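Local structure of Sfrice_029225 (Spodoptera frugiperda, 6I50) at residues A[61-75]-A[121-135]. The protein belongs to the tumour necrosis factor family and probably acts as a secreted trimeric cytokine that binds a TNF-type receptor. Numbering follows the deposited sequence.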
# COMPACT_ATOMS: atom_id res chain seq x y z
N HIS A 61 -10.56 -18.39 -4.21
CA HIS A 61 -10.29 -17.49 -5.32
C HIS A 61 -11.27 -16.33 -5.30
O HIS A 61 -12.44 -16.50 -4.96
CB HIS A 61 -10.39 -18.23 -6.66
CG HIS A 61 -9.29 -19.22 -6.91
ND1 HIS A 61 -9.28 -20.47 -6.33
CD2 HIS A 61 -8.19 -19.15 -7.70
CE1 HIS A 61 -8.20 -21.12 -6.73
NE2 HIS A 61 -7.53 -20.35 -7.56
N VAL A 62 -10.79 -15.15 -5.67
CA VAL A 62 -11.66 -14.01 -5.93
C VAL A 62 -12.13 -14.09 -7.37
O VAL A 62 -11.31 -14.19 -8.30
CB VAL A 62 -10.93 -12.69 -5.65
CG1 VAL A 62 -11.80 -11.52 -6.09
CG2 VAL A 62 -10.61 -12.56 -4.17
N HIS A 63 -13.44 -14.06 -7.57
CA HIS A 63 -14.09 -14.25 -8.86
C HIS A 63 -14.52 -12.87 -9.37
O HIS A 63 -15.43 -12.26 -8.81
CB HIS A 63 -15.27 -15.20 -8.67
CG HIS A 63 -15.98 -15.60 -9.93
ND1 HIS A 63 -15.79 -14.96 -11.14
CD2 HIS A 63 -16.91 -16.56 -10.15
CE1 HIS A 63 -16.57 -15.52 -12.05
NE2 HIS A 63 -17.26 -16.49 -11.48
N VAL A 64 -13.86 -12.39 -10.43
CA VAL A 64 -14.15 -11.08 -11.02
C VAL A 64 -15.30 -11.23 -12.01
O VAL A 64 -15.30 -12.16 -12.83
CB VAL A 64 -12.89 -10.51 -11.72
CG1 VAL A 64 -13.19 -9.16 -12.40
CG2 VAL A 64 -11.73 -10.38 -10.73
N HIS A 65 -16.28 -10.33 -11.94
CA HIS A 65 -17.45 -10.40 -12.81
C HIS A 65 -17.56 -9.25 -13.81
O HIS A 65 -18.44 -9.29 -14.67
CB HIS A 65 -18.73 -10.45 -11.98
CG HIS A 65 -18.79 -11.61 -11.05
ND1 HIS A 65 -18.92 -12.91 -11.48
CD2 HIS A 65 -18.72 -11.68 -9.70
CE1 HIS A 65 -18.94 -13.73 -10.44
NE2 HIS A 65 -18.82 -13.00 -9.35
N HIS A 66 -16.70 -8.23 -13.71
CA HIS A 66 -16.79 -7.05 -14.56
C HIS A 66 -15.39 -6.66 -15.02
O HIS A 66 -14.48 -6.51 -14.19
CB HIS A 66 -17.45 -5.89 -13.82
CG HIS A 66 -18.74 -6.25 -13.17
ND1 HIS A 66 -18.81 -6.82 -11.92
CD2 HIS A 66 -20.02 -6.13 -13.61
CE1 HIS A 66 -20.08 -7.03 -11.61
NE2 HIS A 66 -20.83 -6.62 -12.62
N THR A 67 -15.24 -6.47 -16.32
CA THR A 67 -13.95 -6.09 -16.89
C THR A 67 -13.65 -4.63 -16.59
O THR A 67 -14.52 -3.76 -16.69
CB THR A 67 -13.97 -6.32 -18.39
OG1 THR A 67 -14.21 -7.71 -18.65
CG2 THR A 67 -12.65 -5.91 -19.02
N GLY A 68 -12.40 -4.35 -16.21
CA GLY A 68 -11.99 -2.97 -16.01
C GLY A 68 -10.63 -2.90 -15.35
O GLY A 68 -9.95 -3.91 -15.14
N VAL A 69 -10.24 -1.67 -15.04
CA VAL A 69 -9.02 -1.43 -14.27
C VAL A 69 -9.41 -1.32 -12.81
O VAL A 69 -10.26 -0.50 -12.45
CB VAL A 69 -8.29 -0.16 -14.75
CG1 VAL A 69 -7.09 0.13 -13.85
CG2 VAL A 69 -7.84 -0.34 -16.19
N TYR A 70 -8.81 -2.17 -11.98
CA TYR A 70 -9.09 -2.26 -10.56
C TYR A 70 -7.86 -1.87 -9.76
O TYR A 70 -6.73 -2.21 -10.13
CB TYR A 70 -9.44 -3.68 -10.12
CG TYR A 70 -10.78 -4.22 -10.55
CD1 TYR A 70 -11.02 -4.55 -11.88
CD2 TYR A 70 -11.79 -4.43 -9.63
CE1 TYR A 70 -12.23 -5.07 -12.28
CE2 TYR A 70 -13.00 -4.94 -10.01
CZ TYR A 70 -13.23 -5.26 -11.33
OH TYR A 70 -14.45 -5.77 -11.70
N LEU A 71 -8.08 -1.21 -8.62
CA LEU A 71 -7.06 -1.17 -7.59
C LEU A 71 -7.17 -2.47 -6.80
O LEU A 71 -8.22 -2.77 -6.23
CB LEU A 71 -7.26 0.04 -6.67
CG LEU A 71 -6.33 0.12 -5.45
CD1 LEU A 71 -4.90 0.43 -5.88
CD2 LEU A 71 -6.84 1.18 -4.48
N VAL A 72 -6.10 -3.26 -6.80
CA VAL A 72 -6.07 -4.55 -6.12
C VAL A 72 -5.01 -4.45 -5.03
O VAL A 72 -3.91 -3.96 -5.29
CB VAL A 72 -5.74 -5.71 -7.09
CG1 VAL A 72 -5.72 -7.04 -6.35
CG2 VAL A 72 -6.76 -5.74 -8.23
N TYR A 73 -5.34 -4.91 -3.82
CA TYR A 73 -4.36 -4.87 -2.74
C TYR A 73 -4.41 -6.18 -1.97
O TYR A 73 -5.47 -6.82 -1.86
CB TYR A 73 -4.59 -3.67 -1.81
CG TYR A 73 -5.97 -3.62 -1.19
CD1 TYR A 73 -6.25 -4.33 -0.03
CD2 TYR A 73 -6.99 -2.86 -1.77
CE1 TYR A 73 -7.52 -4.31 0.53
CE2 TYR A 73 -8.26 -2.83 -1.21
CZ TYR A 73 -8.52 -3.55 -0.06
OH TYR A 73 -9.77 -3.52 0.50
N VAL A 74 -3.26 -6.60 -1.46
CA VAL A 74 -3.11 -7.86 -0.74
C VAL A 74 -2.16 -7.64 0.43
O VAL A 74 -1.12 -6.99 0.29
CB VAL A 74 -2.56 -8.97 -1.66
CG1 VAL A 74 -2.26 -10.23 -0.86
CG2 VAL A 74 -3.52 -9.27 -2.81
N GLN A 75 -2.51 -8.21 1.58
CA GLN A 75 -1.58 -8.30 2.71
C GLN A 75 -1.62 -9.70 3.29
O GLN A 75 -2.70 -10.22 3.61
CB GLN A 75 -1.91 -7.29 3.80
CG GLN A 75 -0.97 -7.40 5.00
CD GLN A 75 -1.04 -6.17 5.89
OE1 GLN A 75 -0.70 -5.07 5.46
NE2 GLN A 75 -1.47 -6.36 7.14
N CYS A 121 3.32 -8.53 4.64
CA CYS A 121 3.82 -8.27 3.29
C CYS A 121 2.65 -7.71 2.49
O CYS A 121 1.71 -8.45 2.17
CB CYS A 121 4.39 -9.54 2.64
SG CYS A 121 5.75 -9.27 1.44
N PHE A 122 2.71 -6.42 2.18
CA PHE A 122 1.63 -5.70 1.51
C PHE A 122 2.08 -5.26 0.11
O PHE A 122 3.21 -4.81 -0.07
CB PHE A 122 1.20 -4.47 2.32
CG PHE A 122 0.14 -3.65 1.66
CD1 PHE A 122 0.46 -2.73 0.66
CD2 PHE A 122 -1.19 -3.78 2.04
CE1 PHE A 122 -0.53 -1.99 0.03
CE2 PHE A 122 -2.18 -3.04 1.43
CZ PHE A 122 -1.85 -2.14 0.42
N SER A 123 1.17 -5.37 -0.86
CA SER A 123 1.38 -4.72 -2.15
C SER A 123 0.04 -4.38 -2.77
O SER A 123 -1.00 -4.93 -2.40
CB SER A 123 2.21 -5.60 -3.11
OG SER A 123 2.68 -4.82 -4.21
N ALA A 124 0.07 -3.45 -3.73
CA ALA A 124 -1.14 -3.00 -4.39
C ALA A 124 -0.77 -2.39 -5.73
O ALA A 124 0.37 -1.95 -5.93
CB ALA A 124 -1.90 -1.97 -3.53
N ALA A 125 -1.73 -2.39 -6.65
CA ALA A 125 -1.50 -1.78 -7.96
C ALA A 125 -2.82 -1.65 -8.70
O ALA A 125 -3.80 -2.33 -8.38
CB ALA A 125 -0.51 -2.59 -8.80
N ALA A 126 -2.83 -0.77 -9.70
CA ALA A 126 -3.95 -0.66 -10.64
C ALA A 126 -3.76 -1.70 -11.74
O ALA A 126 -2.81 -1.61 -12.53
CB ALA A 126 -4.03 0.74 -11.23
N LEU A 127 -4.64 -2.70 -11.79
CA LEU A 127 -4.48 -3.87 -12.65
C LEU A 127 -5.68 -4.02 -13.57
O LEU A 127 -6.82 -3.78 -13.16
CB LEU A 127 -4.32 -5.14 -11.80
CG LEU A 127 -3.11 -5.21 -10.87
CD1 LEU A 127 -3.26 -6.38 -9.91
CD2 LEU A 127 -1.81 -5.31 -11.68
N PHE A 128 -5.43 -4.42 -14.81
CA PHE A 128 -6.53 -4.74 -15.70
C PHE A 128 -7.01 -6.15 -15.40
O PHE A 128 -6.22 -7.10 -15.42
CB PHE A 128 -6.12 -4.63 -17.17
CG PHE A 128 -7.17 -5.12 -18.11
CD1 PHE A 128 -8.24 -4.30 -18.47
CD2 PHE A 128 -7.13 -6.42 -18.60
CE1 PHE A 128 -9.23 -4.76 -19.31
CE2 PHE A 128 -8.12 -6.88 -19.45
CZ PHE A 128 -9.16 -6.05 -19.80
N LEU A 129 -8.31 -6.29 -15.14
CA LEU A 129 -8.92 -7.59 -14.87
C LEU A 129 -10.11 -7.79 -15.79
O LEU A 129 -10.84 -6.84 -16.09
CB LEU A 129 -9.37 -7.70 -13.41
CG LEU A 129 -8.29 -7.44 -12.35
CD1 LEU A 129 -8.89 -7.44 -10.96
CD2 LEU A 129 -7.18 -8.48 -12.45
N LYS A 130 -10.30 -9.03 -16.25
CA LYS A 130 -11.42 -9.38 -17.11
C LYS A 130 -12.51 -10.08 -16.31
O LYS A 130 -12.24 -10.84 -15.38
CB LYS A 130 -10.98 -10.31 -18.24
CG LYS A 130 -9.99 -9.71 -19.21
CD LYS A 130 -9.88 -10.54 -20.48
CE LYS A 130 -11.16 -10.47 -21.29
NZ LYS A 130 -10.90 -10.76 -22.73
N ALA A 131 -13.76 -9.85 -16.71
CA ALA A 131 -14.85 -10.69 -16.26
C ALA A 131 -14.47 -12.15 -16.47
O ALA A 131 -13.96 -12.53 -17.54
CB ALA A 131 -16.14 -10.35 -17.01
N GLY A 132 -14.69 -12.97 -15.44
CA GLY A 132 -14.31 -14.37 -15.48
C GLY A 132 -12.93 -14.67 -14.92
O GLY A 132 -12.61 -15.85 -14.74
N ASP A 133 -12.12 -13.66 -14.64
CA ASP A 133 -10.84 -13.90 -13.99
C ASP A 133 -11.04 -14.46 -12.59
O ASP A 133 -11.99 -14.08 -11.89
CB ASP A 133 -10.02 -12.62 -13.89
CG ASP A 133 -9.36 -12.22 -15.19
OD1 ASP A 133 -9.48 -12.95 -16.19
OD2 ASP A 133 -8.69 -11.16 -15.20
N ARG A 134 -10.14 -15.34 -12.18
CA ARG A 134 -10.00 -15.74 -10.79
C ARG A 134 -8.64 -15.26 -10.28
O ARG A 134 -7.64 -15.32 -11.01
CB ARG A 134 -10.12 -17.26 -10.61
CG ARG A 134 -11.54 -17.74 -10.37
CD ARG A 134 -12.45 -17.51 -11.56
NE ARG A 134 -13.66 -18.31 -11.47
CZ ARG A 134 -14.57 -18.41 -12.44
NH1 ARG A 134 -14.40 -17.76 -13.58
NH2 ARG A 134 -15.64 -19.18 -12.27
N LEU A 135 -8.62 -14.77 -9.04
CA LEU A 135 -7.39 -14.32 -8.40
C LEU A 135 -7.16 -15.16 -7.16
O LEU A 135 -8.07 -15.33 -6.34
CB LEU A 135 -7.47 -12.85 -8.01
CG LEU A 135 -7.73 -11.86 -9.14
CD1 LEU A 135 -7.88 -10.45 -8.58
CD2 LEU A 135 -6.61 -11.91 -10.17
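V64 meets two leucines through one methyl: its CG2 touches L129 CD1 at 4.1 Å and L135 CD1 at 4.4 Å. With CG1 anti to the backbone N (chi1 177°), that other branch packs against the carbonyl O of K130. The same L129 CD1 also lies 3.9 Å from V72 CG2, and L127 CD1 comes up to V72 CB at 3.8 Å, crossing that valine at about a right angle. L135 is paired with V62 as well, V62 N giving its hydrogen to L135 O at 2.8 Å. This is the core of the TNF jelly roll: 68-75 and 121-129 pair antiparallel in one sheet, 62-63 and 134-135 in the other, and the loop 64-67 and the type II turn K130-D133 carry the chain between them. T67 ties the two together, its OG1 accepting an almost straight bond from A131 N. On the face opposite V72, F122 meets F122 of both neighbouring subunits edge-to-face. At the outer sheet the R134 guanidinium stacks on H63, centres 3.6 Å apart and planes 18° from parallel, while its NH1 bonds G132 O at 2.9 Å. Replacing R134 by an alanine is likely to uncover that face of the imidazole and leave G132 O without this donor.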